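Sys-1 protein (Caenorhabditis elegans, PDB 3C2G) acts as a nuclear beta-catenin that binds the TCF factor POP-1 and, depending on Wnt signals, activates or represses target genes. Local coordinates at residues N80-L85 with F141-C146; P337-I342 with C395-N400; K575-E578 with R583-I586. All blocks are in the same frame, centred on the assembly; numbering follows the deposited sequence.

The three contacts follow one another along an all-helical armadillo domain and share no helix. Contacts 1 and 3 sit on opposite sides of the chain's centre, their own centres 80 Å apart; contact 2 lies nearest the middle, 43 Å from each. Contacts 1 and 2 join helices more than fifty residues apart in sequence, and in both an isoleucine puts its terminal methyl against a carbonyl oxygen and an apolar side chain. Contact 3 folds neighbouring helices over a short loop. All three are largely buried and lack crossing hydrogen bonds, but contact 2 has salt bridges at its margin and an asparagine, Asn400, that packs on the bound peptide, and contact 3 draws in a partly exposed arginine.

Contact 1: residues N80-L85 with F141-C146; sequences NLLDIL and FQIFNC
Leu82 O is the polar atom nearest the interface, and what meets it there is a methyl: Ile143 CD1 lies 3.5 Å from Leu82 O, with no hydrogen bond between the two segments. The arrangement is helix-on-helix packing within the armadillo domain, bringing 80-85 of helix 71-90 against 141-146 of helix 134-150. The backbones come nearest at Leu85 and Ile143, whose CA atoms are 7.5 Å apart.

Ile143 makes the contact from its side with a single methyl. Its CG1 is turned away from its own carbonyl carbon (chi1 -75°) and the chain continues extended, so the CD1 methyl is carried to the other helix while CG2 stays behind. That methyl reaches two residues one turn apart. On the Leu82 side it also faces CB, with 4.4 Å between Leu82 CB and Ile143 CD1, a looser approach than that to the carbonyl. On the Leu85 side the two side chains cross at about a right angle.

Beyond this pair, helix 71-90 meets helix 134-150 again through Leu82, which touches Cys136, Gln139 and Val140, and it meets helix 20-37 through Leu81 and Ile84. Asp83 forms a salt bridge to Arg31 on helix 20-37, and two more to Arg86 and Arg87 on its own helix.

With CG of Leu85 set opposite its backbone N (chi1 179°), CG and CD2 reach the isoleucine methyl: Leu85 CD2 is 3.9 Å from Ile143 CD1, and Leu85 CG is equally close to it.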
ATOM      1  N   ASN A  80       7.460 -38.010 -17.829  1.00 37.50           N
ATOM      2  CA  ASN A  80       8.505 -38.682 -17.053  1.00 36.79           C
ATOM      3  C   ASN A  80       9.699 -37.776 -16.788  1.00 35.65           C
ATOM      4  O   ASN A  80      10.142 -37.636 -15.645  1.00 35.21           O
ATOM      5  CB  ASN A  80       8.962 -39.959 -17.763  1.00 38.29           C
ATOM      6  CG  ASN A  80       8.021 -41.129 -17.536  1.00 40.64           C
ATOM      7  OD1 ASN A  80       8.336 -42.035 -16.778  1.00 45.55           O
ATOM      8  ND2 ASN A  80       6.863 -41.112 -18.187  1.00 43.36           N
ATOM      9  N   LEU A  81      10.212 -37.158 -17.852  1.00 34.94           N
ATOM     10  CA  LEU A  81      11.337 -36.236 -17.751  1.00 34.55           C
ATOM     11  C   LEU A  81      11.006 -34.994 -16.908  1.00 35.69           C
ATOM     12  O   LEU A  81      11.825 -34.542 -16.098  1.00 36.15           O
ATOM     13  CB  LEU A  81      11.815 -35.826 -19.143  1.00 33.98           C
ATOM     14  CG  LEU A  81      12.178 -36.941 -20.134  1.00 33.11           C
ATOM     15  CD1 LEU A  81      12.428 -36.361 -21.502  1.00 31.22           C
ATOM     16  CD2 LEU A  81      13.384 -37.757 -19.685  1.00 31.38           C
ATOM     17  N   LEU A  82       9.800 -34.453 -17.079  1.00 35.97           N
ATOM     18  CA  LEU A  82       9.408 -33.275 -16.310  1.00 35.34           C
ATOM     19  C   LEU A  82       9.225 -33.621 -14.852  1.00 34.78           C
ATOM     20  O   LEU A  82       9.478 -32.791 -13.984  1.00 34.13           O
ATOM     21  CB  LEU A  82       8.161 -32.614 -16.889  1.00 35.51           C
ATOM     22  CG  LEU A  82       8.366 -32.049 -18.301  1.00 35.03           C
ATOM     23  CD1 LEU A  82       7.041 -31.634 -18.942  1.00 32.55           C
ATOM     24  CD2 LEU A  82       9.376 -30.906 -18.294  1.00 35.34           C
ATOM     25  N   ASP A  83       8.823 -34.859 -14.581  1.00 35.24           N
ATOM     26  CA  ASP A  83       8.682 -35.314 -13.199  1.00 35.73           C
ATOM     27  C   ASP A  83      10.033 -35.472 -12.519  1.00 35.72           C
ATOM     28  O   ASP A  83      10.163 -35.202 -11.329  1.00 35.60           O
ATOM     29  CB  ASP A  83       7.895 -36.615 -13.100  1.00 36.28           C
ATOM     30  CG  ASP A  83       7.560 -36.967 -11.661  1.00 39.47           C
ATOM     31  OD1 ASP A  83       6.741 -36.254 -11.035  1.00 41.47           O
ATOM     32  OD2 ASP A  83       8.143 -37.939 -11.140  1.00 41.93           O
ATOM     33  N   ILE A  84      11.039 -35.905 -13.278  1.00 36.21           N
ATOM     34  CA  ILE A  84      12.401 -35.936 -12.767  1.00 35.82           C
ATOM     35  C   ILE A  84      12.808 -34.499 -12.462  1.00 35.68           C
ATOM     36  O   ILE A  84      13.239 -34.185 -11.352  1.00 36.68           O
ATOM     37  CB  ILE A  84      13.387 -36.582 -13.785  1.00 36.10           C
ATOM     38  CG1 ILE A  84      13.195 -38.103 -13.844  1.00 35.88           C
ATOM     39  CG2 ILE A  84      14.832 -36.247 -13.429  1.00 34.51           C
ATOM     40  CD1 ILE A  84      13.695 -38.745 -15.150  1.00 35.76           C
ATOM     41  N   LEU A  85      12.642 -33.622 -13.444  1.00 35.29           N
ATOM     42  CA  LEU A  85      13.001 -32.218 -13.271  1.00 35.74           C
ATOM     43  C   LEU A  85      12.330 -31.594 -12.048  1.00 35.88           C
ATOM     44  O   LEU A  85      12.986 -30.903 -11.272  1.00 35.22           O
ATOM     45  CB  LEU A  85      12.678 -31.418 -14.534  1.00 35.58           C
ATOM     46  CG  LEU A  85      12.964 -29.915 -14.522  1.00 37.55           C
ATOM     47  CD1 LEU A  85      14.424 -29.568 -14.159  1.00 36.98           C
ATOM     48  CD2 LEU A  85      12.597 -29.348 -15.877  1.00 39.64           C
ATOM     49  N   PHE A 141       4.213 -25.812 -14.418  1.00 32.69           N
ATOM     50  CA  PHE A 141       3.791 -24.797 -13.438  1.00 32.55           C
ATOM     51  C   PHE A 141       4.303 -25.107 -12.040  1.00 33.20           C
ATOM     52  O   PHE A 141       4.694 -24.197 -11.323  1.00 33.19           O
ATOM     53  CB  PHE A 141       2.266 -24.592 -13.415  1.00 31.20           C
ATOM     54  CG  PHE A 141       1.747 -23.790 -14.577  1.00 28.87           C
ATOM     55  CD1 PHE A 141       2.172 -22.481 -14.782  1.00 27.80           C
ATOM     56  CD2 PHE A 141       0.834 -24.336 -15.459  1.00 26.61           C
ATOM     57  CE1 PHE A 141       1.695 -21.734 -15.846  1.00 26.50           C
ATOM     58  CE2 PHE A 141       0.362 -23.609 -16.524  1.00 26.42           C
ATOM     59  CZ  PHE A 141       0.793 -22.296 -16.721  1.00 27.99           C
ATOM     60  N   GLN A 142       4.314 -26.381 -11.654  1.00 34.13           N
ATOM     61  CA  GLN A 142       4.898 -26.763 -10.358  1.00 35.68           C
ATOM     62  C   GLN A 142       6.421 -26.546 -10.280  1.00 35.71           C
ATOM     63  O   GLN A 142       6.956 -26.259  -9.208  1.00 36.66           O
ATOM     64  CB  GLN A 142       4.576 -28.211 -10.026  1.00 36.35           C
ATOM     65  CG  GLN A 142       3.215 -28.428  -9.398  1.00 40.81           C
ATOM     66  CD  GLN A 142       2.820 -29.888  -9.432  1.00 47.03           C
ATOM     67  OE1 GLN A 142       3.126 -30.649  -8.507  1.00 49.70           O
ATOM     68  NE2 GLN A 142       2.168 -30.300 -10.520  1.00 49.05           N
ATOM     69  N   ILE A 143       7.107 -26.693 -11.414  1.00 34.69           N
ATOM     70  CA  ILE A 143       8.552 -26.516 -11.480  1.00 34.07           C
ATOM     71  C   ILE A 143       8.913 -25.037 -11.291  1.00 34.50           C
ATOM     72  O   ILE A 143       9.822 -24.710 -10.527  1.00 34.54           O
ATOM     73  CB  ILE A 143       9.116 -27.078 -12.819  1.00 34.02           C
ATOM     74  CG1 ILE A 143       9.153 -28.613 -12.783  1.00 32.27           C
ATOM     75  CG2 ILE A 143      10.484 -26.497 -13.143  1.00 31.92           C
ATOM     76  CD1 ILE A 143       9.141 -29.266 -14.177  1.00 28.28           C
ATOM     77  N   PHE A 144       8.189 -24.155 -11.983  1.00 34.19           N
ATOM     78  CA  PHE A 144       8.333 -22.715 -11.794  1.00 34.77           C
ATOM     79  C   PHE A 144       8.041 -22.321 -10.357  1.00 35.93           C
ATOM     80  O   PHE A 144       8.819 -21.615  -9.736  1.00 35.75           O
ATOM     81  CB  PHE A 144       7.393 -21.963 -12.712  1.00 33.91           C
ATOM     82  CG  PHE A 144       7.918 -21.774 -14.089  1.00 33.41           C
ATOM     83  CD1 PHE A 144       9.035 -20.992 -14.315  1.00 33.83           C
ATOM     84  CD2 PHE A 144       7.275 -22.348 -15.175  1.00 33.30           C
ATOM     85  CE1 PHE A 144       9.525 -20.806 -15.610  1.00 35.42           C
ATOM     86  CE2 PHE A 144       7.754 -22.157 -16.477  1.00 35.29           C
ATOM     87  CZ  PHE A 144       8.883 -21.384 -16.690  1.00 33.77           C
ATOM     88  N   ASN A 145       6.926 -22.811  -9.830  1.00 37.87           N
ATOM     89  CA  ASN A 145       6.565 -22.569  -8.447  1.00 39.90           C
ATOM     90  C   ASN A 145       7.643 -23.024  -7.478  1.00 40.58           C
ATOM     91  O   ASN A 145       7.996 -22.289  -6.579  1.00 41.14           O
ATOM     92  CB  ASN A 145       5.220 -23.213  -8.099  1.00 40.51           C
ATOM     93  CG  ASN A 145       4.748 -22.847  -6.702  1.00 43.21           C
ATOM     94  OD1 ASN A 145       4.433 -21.691  -6.421  1.00 45.89           O
ATOM     95  ND2 ASN A 145       4.717 -23.829  -5.812  1.00 46.26           N
ATOM     96  N   CYS A 146       8.182 -24.223  -7.672  1.00 42.12           N
ATOM     97  CA  CYS A 146       9.226 -24.742  -6.786  1.00 42.75           C
ATOM     98  C   CYS A 146      10.524 -23.946  -6.806  1.00 42.16           C
ATOM     99  O   CYS A 146      11.110 -23.707  -5.756  1.00 41.57           O
ATOM    100  CB  CYS A 146       9.542 -26.184  -7.119  1.00 43.50           C
ATOM    101  SG  CYS A 146       8.351 -27.324  -6.477  1.00 49.49           S
TER

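Contact 2: residues P337-I342 with C395-N400; sequences PDDEVI and CEIICN
Ile342 and Ile397 mark the closest backbone approach, their CA atoms 7.1 Å apart, where the first turn of helix 339-352 meets the middle of helix 388-409. Ile397 points at the partner helix and delivers two methyls. The closest side-chain pairing is methyl to methyl, with Ile342 CG2 3.8 Å from Ile397 CG2. In Ile342 this branch stands opposite the backbone N, while CG1 (chi1 -56°) leads off from the interface, so CB and CG2 do the touching. Ile397, extended through chi2 at 176°, carries CD1 back toward the start of helix 339-352, to 3.6 Å from Asp339 O. The same methyl skirts the base of the Asp339 side chain, Asp339 CB being 4.1 Å from Ile397 CD1.

Asp338 occupies the N-cap of helix 339-352, and its capping bond is weak: Glu340 N to Asp338 OD2 is 3.4 Å at an angle of 150°. Two salt bridges, Asp339 to Lys390 and Glu340 to Arg393, join this helix to helix 388-409, and Asp339 also has a hydrogen bond with Tyr379 OH. Tyr379 touches both isoleucines, closing the apolar patch on that flank. Farther along helix 388-409, Asn400 shares hydrogen bonds with Thr346 and Arg403 and packs on an aromatic side chain of the bound POP-1 peptide.

The chemistry is thus divided. Dispersion between isoleucine methyls joins the helices at the centre, and salt bridges join them again at the margin, while the Asn400 amide, held at both its oxygen and its nitrogen, is probably fixed in rotation where it meets the peptide.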
ATOM      1  N   PRO A 337     -16.483  -4.893  10.202  1.00 46.77           N
ATOM      2  CA  PRO A 337     -15.895  -4.931  11.538  1.00 47.02           C
ATOM      3  C   PRO A 337     -14.363  -4.976  11.627  1.00 47.69           C
ATOM      4  O   PRO A 337     -13.821  -4.894  12.740  1.00 48.99           O
ATOM      5  CB  PRO A 337     -16.504  -6.195  12.151  1.00 47.03           C
ATOM      6  CG  PRO A 337     -16.826  -7.078  10.991  1.00 47.01           C
ATOM      7  CD  PRO A 337     -17.056  -6.194   9.796  1.00 46.48           C
ATOM      8  N   ASP A 338     -13.646  -5.078  10.510  1.00 47.02           N
ATOM      9  CA  ASP A 338     -12.191  -5.161  10.657  1.00 46.11           C
ATOM     10  C   ASP A 338     -11.371  -3.911  10.323  1.00 45.20           C
ATOM     11  O   ASP A 338     -11.597  -3.220   9.315  1.00 44.53           O
ATOM     12  CB  ASP A 338     -11.632  -6.504  10.139  1.00 47.28           C
ATOM     13  CG  ASP A 338     -10.706  -6.368   8.973  1.00 47.50           C
ATOM     14  OD1 ASP A 338     -11.185  -6.300   7.829  1.00 50.30           O
ATOM     15  OD2 ASP A 338      -9.485  -6.391   9.200  1.00 50.40           O
ATOM     16  N   ASP A 339     -10.428  -3.623  11.215  1.00 43.87           N
ATOM     17  CA  ASP A 339      -9.659  -2.384  11.188  1.00 42.20           C
ATOM     18  C   ASP A 339      -8.873  -2.137   9.913  1.00 40.63           C
ATOM     19  O   ASP A 339      -8.665  -0.980   9.544  1.00 40.68           O
ATOM     20  CB  ASP A 339      -8.740  -2.294  12.404  1.00 42.30           C
ATOM     21  CG  ASP A 339      -9.505  -2.022  13.696  1.00 45.18           C
ATOM     22  OD1 ASP A 339     -10.653  -1.510  13.641  1.00 44.20           O
ATOM     23  OD2 ASP A 339      -8.950  -2.318  14.777  1.00 49.23           O
ATOM     24  N   GLU A 340      -8.443  -3.199   9.235  1.00 38.25           N
ATOM     25  CA  GLU A 340      -7.698  -3.027   7.992  1.00 36.73           C
ATOM     26  C   GLU A 340      -8.593  -2.408   6.938  1.00 33.98           C
ATOM     27  O   GLU A 340      -8.161  -1.567   6.161  1.00 33.89           O
ATOM     28  CB  GLU A 340      -7.138  -4.362   7.482  1.00 38.12           C
ATOM     29  CG  GLU A 340      -5.933  -4.881   8.258  1.00 44.26           C
ATOM     30  CD  GLU A 340      -4.738  -3.928   8.235  1.00 51.61           C
ATOM     31  OE1 GLU A 340      -4.479  -3.304   7.172  1.00 53.57           O
ATOM     32  OE2 GLU A 340      -4.055  -3.809   9.286  1.00 54.67           O
ATOM     33  N   VAL A 341      -9.848  -2.833   6.918  1.00 31.23           N
ATOM     34  CA  VAL A 341     -10.808  -2.300   5.980  1.00 29.98           C
ATOM     35  C   VAL A 341     -11.125  -0.839   6.336  1.00 30.02           C
ATOM     36  O   VAL A 341     -11.177   0.008   5.451  1.00 29.96           O
ATOM     37  CB  VAL A 341     -12.080  -3.194   5.908  1.00 29.92           C
ATOM     38  CG1 VAL A 341     -13.132  -2.569   5.047  1.00 27.83           C
ATOM     39  CG2 VAL A 341     -11.728  -4.556   5.337  1.00 30.41           C
ATOM     40  N   ILE A 342     -11.292  -0.545   7.630  1.00 29.46           N
ATOM     41  CA  ILE A 342     -11.552   0.816   8.083  1.00 29.22           C
ATOM     42  C   ILE A 342     -10.376   1.700   7.709  1.00 29.07           C
ATOM     43  O   ILE A 342     -10.551   2.835   7.250  1.00 29.62           O
ATOM     44  CB  ILE A 342     -11.778   0.913   9.619  1.00 29.64           C
ATOM     45  CG1 ILE A 342     -12.912  -0.010  10.101  1.00 30.04           C
ATOM     46  CG2 ILE A 342     -12.039   2.342  10.035  1.00 28.37           C
ATOM     47  CD1 ILE A 342     -14.173   0.060   9.299  1.00 29.37           C
ATOM     48  N   CYS A 395      -4.384   4.576  15.416  1.00 38.63           N
ATOM     49  CA  CYS A 395      -3.756   5.856  15.345  1.00 37.71           C
ATOM     50  C   CYS A 395      -3.807   6.410  13.918  1.00 36.26           C
ATOM     51  O   CYS A 395      -4.206   7.549  13.712  1.00 36.69           O
ATOM     52  CB  CYS A 395      -2.324   5.694  15.839  1.00 38.47           C
ATOM     53  SG  CYS A 395      -1.357   7.171  15.891  1.00 42.07           S
ATOM     54  N   GLU A 396      -3.421   5.594  12.945  1.00 34.54           N
ATOM     55  CA  GLU A 396      -3.538   5.927  11.528  1.00 32.49           C
ATOM     56  C   GLU A 396      -4.998   6.085  11.068  1.00 30.71           C
ATOM     57  O   GLU A 396      -5.291   6.869  10.162  1.00 30.27           O
ATOM     58  CB  GLU A 396      -2.834   4.852  10.697  1.00 33.39           C
ATOM     59  CG  GLU A 396      -1.288   4.873  10.771  1.00 34.60           C
ATOM     60  CD  GLU A 396      -0.647   3.570  10.282  0.50 33.74           C
ATOM     61  OE1 GLU A 396      -1.247   2.487  10.475  0.50 34.65           O
ATOM     62  OE2 GLU A 396       0.468   3.627   9.718  0.50 34.78           O
ATOM     63  N   ILE A 397      -5.911   5.344  11.684  1.00 28.99           N
ATOM     64  CA  ILE A 397      -7.335   5.470  11.370  1.00 28.08           C
ATOM     65  C   ILE A 397      -7.906   6.843  11.779  1.00 28.42           C
ATOM     66  O   ILE A 397      -8.517   7.542  10.962  1.00 28.21           O
ATOM     67  CB  ILE A 397      -8.168   4.316  11.981  1.00 28.13           C
ATOM     68  CG1 ILE A 397      -7.847   2.999  11.255  1.00 27.06           C
ATOM     69  CG2 ILE A 397      -9.660   4.637  11.894  1.00 27.77           C
ATOM     70  CD1 ILE A 397      -8.529   1.782  11.811  1.00 26.52           C
ATOM     71  N   ILE A 398      -7.702   7.221  13.040  1.00 27.69           N
ATOM     72  CA  ILE A 398      -8.140   8.518  13.536  1.00 27.37           C
ATOM     73  C   ILE A 398      -7.489   9.625  12.719  1.00 27.52           C
ATOM     74  O   ILE A 398      -8.124  10.621  12.379  1.00 26.55           O
ATOM     75  CB  ILE A 398      -7.804   8.695  15.023  1.00 26.88           C
ATOM     76  CG1 ILE A 398      -8.547   7.649  15.848  1.00 25.65           C
ATOM     77  CG2 ILE A 398      -8.177  10.114  15.506  1.00 27.23           C
ATOM     78  CD1 ILE A 398      -8.006   7.520  17.256  1.00 25.10           C
ATOM     79  N   CYS A 399      -6.219   9.427  12.387  1.00 28.18           N
ATOM     80  CA  CYS A 399      -5.503  10.390  11.581  1.00 27.62           C
ATOM     81  C   CYS A 399      -6.140  10.565  10.203  1.00 27.97           C
ATOM     82  O   CYS A 399      -6.292  11.692   9.744  1.00 28.23           O
ATOM     83  CB  CYS A 399      -4.047  10.002  11.460  1.00 26.90           C
ATOM     84  SG  CYS A 399      -3.076  11.335  10.769  1.00 30.71           S
ATOM     85  N   ASN A 400      -6.522   9.457   9.558  1.00 27.50           N
ATOM     86  CA  ASN A 400      -7.281   9.510   8.309  1.00 26.47           C
ATOM     87  C   ASN A 400      -8.591  10.274   8.432  1.00 26.03           C
ATOM     88  O   ASN A 400      -8.933  11.059   7.553  1.00 26.54           O
ATOM     89  CB  ASN A 400      -7.621   8.101   7.809  1.00 27.08           C
ATOM     90  CG  ASN A 400      -6.411   7.341   7.290  1.00 25.60           C
ATOM     91  OD1 ASN A 400      -5.409   7.930   6.885  1.00 24.38           O
ATOM     92  ND2 ASN A 400      -6.518   6.023   7.280  1.00 22.52           N
TER

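Contact 3: residues K575-E578 with R583-I586; sequences KILE and RADI
The guanidinium of Arg583 is the flat group of this contact, and Ile576 CG2 approaches it obliquely, 3.6 Å from Arg583 NH1. The same methyl also lies beside the aliphatic stem, with 4.0 Å between Ile576 CG2 and Arg583 CD. The two side chains cross at about a right angle. A bend in the arginine chain at chi3 (-145°) brings its planar end near this isoleucine, and a weak hydrogen bond from NH2 to Ala543 O, together with packing on Tyr547, links it to neighbouring parts of the chain.

Leu577 fills the other half of the interface with both of its methyls. One of them fits into the backbone at the start of the short helix, where Leu577 CD2 is 3.4 Å from Ala584 N, a van der Waals approach and no bond. It also meets the root of the arginine, Leu577 CD2 lying 3.7 Å from Arg583 CB. Both methyls, Leu577 CD1 and CD2, lie 4.0 Å from Ala584 CB. Trp587 and Arg615 also touch Leu577, while Met533 of helix 515-535 packs on Ile576.

Four residues separate the segments, and the CA atoms of Leu577 and Arg583 come to 6.5 Å. The arrangement is a short helical turn packed back on the end of helix 563-579, near the C-terminal end of the armadillo domain.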
ATOM      1  N   LYS A 575       1.131  38.916  23.611  1.00 40.22           N
ATOM      2  CA  LYS A 575      -0.136  38.683  24.295  1.00 40.08           C
ATOM      3  C   LYS A 575       0.028  37.925  25.615  1.00 40.20           C
ATOM      4  O   LYS A 575      -0.739  38.147  26.561  1.00 40.41           O
ATOM      5  CB  LYS A 575      -1.117  37.961  23.372  1.00 40.34           C
ATOM      6  CG  LYS A 575      -1.693  38.848  22.284  1.00 40.67           C
ATOM      7  CD  LYS A 575      -2.591  38.064  21.359  1.00 42.65           C
ATOM      8  CE  LYS A 575      -3.172  38.941  20.253  1.00 43.17           C
ATOM      9  NZ  LYS A 575      -4.083  39.993  20.789  1.00 45.05           N
ATOM     10  N   ILE A 576       1.020  37.038  25.692  1.00 39.54           N
ATOM     11  CA  ILE A 576       1.300  36.356  26.960  1.00 39.21           C
ATOM     12  C   ILE A 576       1.802  37.358  28.016  1.00 39.54           C
ATOM     13  O   ILE A 576       1.412  37.289  29.185  1.00 38.37           O
ATOM     14  CB  ILE A 576       2.297  35.166  26.805  1.00 38.58           C
ATOM     15  CG1 ILE A 576       1.662  34.010  26.034  1.00 36.43           C
ATOM     16  CG2 ILE A 576       2.749  34.648  28.167  1.00 37.19           C
ATOM     17  CD1 ILE A 576       2.676  33.063  25.441  1.00 31.27           C
ATOM     18  N   LEU A 577       2.648  38.293  27.592  1.00 40.29           N
ATOM     19  CA  LEU A 577       3.254  39.243  28.520  1.00 41.51           C
ATOM     20  C   LEU A 577       2.296  40.348  28.944  1.00 43.28           C
ATOM     21  O   LEU A 577       2.460  40.925  30.016  1.00 44.06           O
ATOM     22  CB  LEU A 577       4.550  39.815  27.953  1.00 40.85           C
ATOM     23  CG  LEU A 577       5.630  38.758  27.718  1.00 40.16           C
ATOM     24  CD1 LEU A 577       6.884  39.358  27.124  1.00 38.56           C
ATOM     25  CD2 LEU A 577       5.954  38.019  29.011  1.00 40.17           C
ATOM     26  N   GLU A 578       1.289  40.625  28.115  1.00 44.56           N
ATOM     27  CA  GLU A 578       0.221  41.550  28.482  1.00 46.11           C
ATOM     28  C   GLU A 578      -0.545  41.037  29.699  1.00 44.63           C
ATOM     29  O   GLU A 578      -1.017  41.831  30.507  1.00 45.10           O
ATOM     30  CB  GLU A 578      -0.735  41.781  27.306  1.00 46.19           C
ATOM     31  CG  GLU A 578      -1.735  42.937  27.476  1.00 48.36           C
ATOM     32  CD  GLU A 578      -2.561  43.207  26.195  1.00 50.71           C
ATOM     33  OE1 GLU A 578      -1.962  43.265  25.081  1.00 53.85           O
ATOM     34  OE2 GLU A 578      -3.812  43.370  26.304  1.00 55.96           O
ATOM     35  N   ARG A 583       6.778  37.052  33.310  1.00 39.61           N
ATOM     36  CA  ARG A 583       7.442  36.080  32.432  1.00 39.83           C
ATOM     37  C   ARG A 583       8.545  36.709  31.587  1.00 40.18           C
ATOM     38  O   ARG A 583       9.481  36.020  31.165  1.00 40.21           O
ATOM     39  CB  ARG A 583       6.445  35.355  31.535  1.00 39.57           C
ATOM     40  CG  ARG A 583       5.779  34.206  32.210  1.00 39.58           C
ATOM     41  CD  ARG A 583       4.895  33.452  31.265  1.00 39.74           C
ATOM     42  NE  ARG A 583       3.732  32.967  31.994  1.00 41.19           N
ATOM     43  CZ  ARG A 583       2.799  32.167  31.502  1.00 42.33           C
ATOM     44  NH1 ARG A 583       2.865  31.721  30.249  1.00 44.42           N
ATOM     45  NH2 ARG A 583       1.789  31.816  32.280  1.00 44.61           N
ATOM     46  N   ALA A 584       8.439  38.019  31.366  1.00 40.33           N
ATOM     47  CA  ALA A 584       9.445  38.760  30.616  1.00 40.96           C
ATOM     48  C   ALA A 584      10.801  38.745  31.310  1.00 40.98           C
ATOM     49  O   ALA A 584      11.836  38.635  30.657  1.00 42.95           O
ATOM     50  CB  ALA A 584       8.979  40.194  30.376  1.00 41.12           C
ATOM     51  N   ASP A 585      10.797  38.847  32.632  1.00 40.15           N
ATOM     52  CA  ASP A 585      12.032  38.818  33.404  1.00 39.79           C
ATOM     53  C   ASP A 585      12.593  37.407  33.570  1.00 39.48           C
ATOM     54  O   ASP A 585      13.799  37.216  33.748  1.00 39.11           O
ATOM     55  CB  ASP A 585      11.792  39.455  34.765  1.00 40.04           C
ATOM     56  CG  ASP A 585      11.228  40.854  34.647  1.00 42.48           C
ATOM     57  OD1 ASP A 585      12.006  41.816  34.867  1.00 43.88           O
ATOM     58  OD2 ASP A 585      10.021  40.987  34.307  1.00 42.13           O
ATOM     59  N   ILE A 586      11.706  36.424  33.515  1.00 39.21           N
ATOM     60  CA  ILE A 586      12.082  35.033  33.715  1.00 39.11           C
ATOM     61  C   ILE A 586      12.631  34.398  32.440  1.00 38.69           C
ATOM     62  O   ILE A 586      13.580  33.619  32.506  1.00 37.46           O
ATOM     63  CB  ILE A 586      10.900  34.226  34.251  1.00 39.35           C
ATOM     64  CG1 ILE A 586      10.412  34.855  35.558  1.00 39.85           C
ATOM     65  CG2 ILE A 586      11.279  32.761  34.444  1.00 38.71           C
ATOM     66  CD1 ILE A 586       9.027  34.398  35.988  1.00 41.14           C
TER